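Local coordinates for putative DNA-binding protein (Ralstonia eutropha, PDB 3HWU) that is of unknown function but carries a Plants and Prokaryotes Conserved (PCC) domain and may bind DNA, at residues 88-96 with 103-111. Residues are numbered along the deposited sequence; the frame is centred on the assembly and turned at random.
Sequences PSIHAHGTV and GAGGHLLGL
His107 reaches over to the rings of His91 and His93 where the two strands of this hairpin begin to part. Its CG stands anti to the backbone N (chi1 177°), which carries the ring along strand 88-96. Starting at the root, His107 CB lies 4.1 Å from His93 NE2; further out, ND1 faces both other imidazoles from one side, 4.0 Å from His93 NE2 and at a similar distance from His91 NE2; at the tip, CE1 comes to 4.1 Å from His91 CD2. The rings meet rim to rim, tilted 42° to His91 and 60° to His93, so His107 lies over the face of neither. Outside partners hold all three: His91 ND1 is hydrogen-bonded to Glu119 and His93 ND1 to the Met74 carbonyl, both of the second subunit, and Phe64 of the same chain stacks with His107.

Backbone bonds run from Ala104 and Val96 through Gly94 and Gly106 to Leu108 N, 2.9 Å from Ala92 O. Beyond that rung a water bridges the diverging strands, accepting from Ala92 N and donating to Leu108 O. On the sheet face opposite the histidines Leu108 leans back over strand 88-96, its CD1 3.7 Å from His93 C and 4.0 Å from Ala92 CB.

This is an antiparallel beta hairpin of the PCC domain, bearing at a subunit interface a histidine cluster whose His91 NE2, His93 NE2 and His107 ND1 converge, possibly an empty metal site.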
loop_
_atom_site.group_PDB
_atom_site.type_symbol
_atom_site.label_atom_id
_atom_site.label_comp_id
_atom_site.label_asym_id
_atom_site.label_seq_id
_atom_site.Cartn_x
_atom_site.Cartn_y
_atom_site.Cartn_z
ATOM N N PRO A 88 8.291 8.174 -20.090
ATOM C CA PRO A 88 7.705 7.494 -18.943
ATOM C C PRO A 88 6.444 8.178 -18.480
ATOM O O PRO A 88 6.365 9.404 -18.472
ATOM C CB PRO A 88 8.798 7.554 -17.873
ATOM C CG PRO A 88 9.953 8.111 -18.484
ATOM C CD PRO A 88 9.622 8.694 -19.811
ATOM N N SER A 89 5.492 7.367 -18.058
ATOM C CA SER A 89 4.176 7.820 -17.631
ATOM C C SER A 89 3.860 7.202 -16.290
ATOM O O SER A 89 3.550 6.010 -16.193
ATOM C CB SER A 89 3.122 7.427 -18.653
ATOM O OG SER A 89 1.828 7.817 -18.254
ATOM N N ILE A 90 4.118 7.984 -15.231
ATOM C CA ILE A 90 3.957 7.507 -13.851
ATOM C C ILE A 90 2.521 7.831 -13.426
ATOM O O ILE A 90 2.020 8.947 -13.593
ATOM C CB ILE A 90 4.973 8.185 -12.888
ATOM C CG1 ILE A 90 6.416 8.082 -13.341
ATOM C CG2 ILE A 90 4.885 7.628 -11.483
ATOM C CD1 ILE A 90 6.927 6.699 -13.607
ATOM N N HIS A 91 1.846 6.871 -12.826
ATOM C CA HIS A 91 0.504 7.021 -12.290
ATOM C C HIS A 91 0.620 6.689 -10.826
ATOM O O HIS A 91 0.886 5.537 -10.460
ATOM C CB HIS A 91 -0.466 6.057 -12.962
ATOM C CG HIS A 91 -1.859 6.188 -12.494
ATOM N ND1 HIS A 91 -2.823 5.221 -12.704
ATOM C CD2 HIS A 91 -2.465 7.192 -11.820
ATOM C CE1 HIS A 91 -3.970 5.651 -12.207
ATOM N NE2 HIS A 91 -3.778 6.847 -11.668
ATOM N N ALA A 92 0.479 7.686 -9.962
ATOM C CA ALA A 92 0.703 7.476 -8.553
ATOM C C ALA A 92 -0.405 8.162 -7.735
ATOM O O ALA A 92 -0.812 9.286 -8.037
ATOM C CB ALA A 92 2.087 8.023 -8.105
ATOM N N HIS A 93 -0.790 7.498 -6.654
ATOM C CA HIS A 93 -1.662 8.062 -5.631
ATOM C C HIS A 93 -0.889 8.066 -4.310
ATOM O O HIS A 93 0.022 7.249 -4.088
ATOM C CB HIS A 93 -2.958 7.256 -5.476
ATOM C CG HIS A 93 -3.886 7.322 -6.652
ATOM N ND1 HIS A 93 -5.152 6.793 -6.603
ATOM C CD2 HIS A 93 -3.761 7.849 -7.890
ATOM C CE1 HIS A 93 -5.778 7.059 -7.731
ATOM N NE2 HIS A 93 -4.968 7.720 -8.522
ATOM N N GLY A 94 -1.314 8.913 -3.376
ATOM C CA GLY A 94 -0.722 8.953 -2.074
ATOM C C GLY A 94 -1.678 9.378 -0.986
ATOM O O GLY A 94 -2.703 9.969 -1.263
ATOM N N THR A 95 -1.255 9.132 0.245
ATOM C CA THR A 95 -1.947 9.470 1.469
ATOM C C THR A 95 -0.901 10.175 2.363
ATOM O O THR A 95 0.165 9.600 2.624
ATOM C CB THR A 95 -2.430 8.164 2.204
ATOM O OG1 THR A 95 -3.205 7.339 1.276
ATOM C CG2 THR A 95 -3.183 8.454 3.429
ATOM N N VAL A 96 -1.188 11.400 2.804
ATOM C CA VAL A 96 -0.282 12.230 3.619
ATOM C C VAL A 96 -0.979 12.649 4.900
ATOM O O VAL A 96 -2.209 12.764 4.939
ATOM C CB VAL A 96 0.275 13.461 2.856
ATOM C CG1 VAL A 96 1.153 13.021 1.665
ATOM C CG2 VAL A 96 -0.825 14.411 2.374
ATOM N N GLY A 103 -5.610 12.321 7.657
ATOM C CA GLY A 103 -5.175 11.948 6.308
ATOM C C GLY A 103 -5.794 12.688 5.157
ATOM O O GLY A 103 -6.966 13.046 5.198
ATOM N N ALA A 104 -4.996 12.882 4.106
ATOM C CA ALA A 104 -5.445 13.543 2.891
ATOM C C ALA A 104 -4.673 12.956 1.744
ATOM O O ALA A 104 -3.673 12.250 1.954
ATOM C CB ALA A 104 -5.164 15.073 2.978
ATOM N N GLY A 105 -5.144 13.184 0.525
ATOM C CA GLY A 105 -4.388 12.759 -0.626
ATOM C C GLY A 105 -5.257 12.487 -1.832
ATOM O O GLY A 105 -6.251 13.202 -2.059
ATOM N N GLY A 106 -4.870 11.492 -2.613
ATOM C CA GLY A 106 -5.477 11.179 -3.891
ATOM C C GLY A 106 -4.443 11.049 -4.978
ATOM O O GLY A 106 -3.355 10.478 -4.760
ATOM N N HIS A 107 -4.809 11.513 -6.167
ATOM C CA HIS A 107 -3.944 11.460 -7.349
ATOM C C HIS A 107 -2.804 12.470 -7.221
ATOM O O HIS A 107 -3.051 13.666 -7.076
ATOM C CB HIS A 107 -4.815 11.785 -8.577
ATOM C CG HIS A 107 -4.077 11.845 -9.866
ATOM N ND1 HIS A 107 -4.195 10.872 -10.829
ATOM C CD2 HIS A 107 -3.272 12.800 -10.378
ATOM C CE1 HIS A 107 -3.431 11.196 -11.859
ATOM N NE2 HIS A 107 -2.846 12.354 -11.605
ATOM N N LEU A 108 -1.561 11.982 -7.292
ATOM C CA LEU A 108 -0.397 12.818 -7.180
ATOM C C LEU A 108 -0.064 13.520 -8.489
ATOM O O LEU A 108 0.048 12.885 -9.545
ATOM C CB LEU A 108 0.833 12.008 -6.718
ATOM C CG LEU A 108 0.865 11.671 -5.234
ATOM C CD1 LEU A 108 1.808 10.477 -4.980
ATOM C CD2 LEU A 108 1.314 12.924 -4.392
ATOM N N LEU A 109 0.155 14.830 -8.392
ATOM C CA LEU A 109 0.745 15.610 -9.506
ATOM C C LEU A 109 2.230 15.778 -9.320
ATOM O O LEU A 109 2.958 15.867 -10.294
ATOM C CB LEU A 109 0.071 16.964 -9.606
ATOM C CG LEU A 109 -1.439 16.917 -9.900
ATOM C CD1 LEU A 109 -2.035 18.339 -9.897
ATOM C CD2 LEU A 109 -1.731 16.196 -11.218
ATOM N N GLY A 110 2.724 15.836 -8.100
ATOM C CA GLY A 110 4.163 15.985 -7.850
ATOM C C GLY A 110 4.417 16.009 -6.350
ATOM O O GLY A 110 3.500 16.262 -5.561
ATOM N N LEU A 111 5.637 15.675 -5.958
ATOM C CA LEU A 111 6.017 15.687 -4.563
ATOM C C LEU A 111 7.527 15.663 -4.443
ATOM O O LEU A 111 8.226 15.133 -5.326
ATOM C CB LEU A 111 5.347 14.551 -3.758
ATOM C CG LEU A 111 5.724 13.113 -4.077
ATOM C CD1 LEU A 111 5.055 12.145 -3.084
ATOM C CD2 LEU A 111 5.369 12.667 -5.516
HETATM O O HOH W 1 0.092 10.330 -10.948
#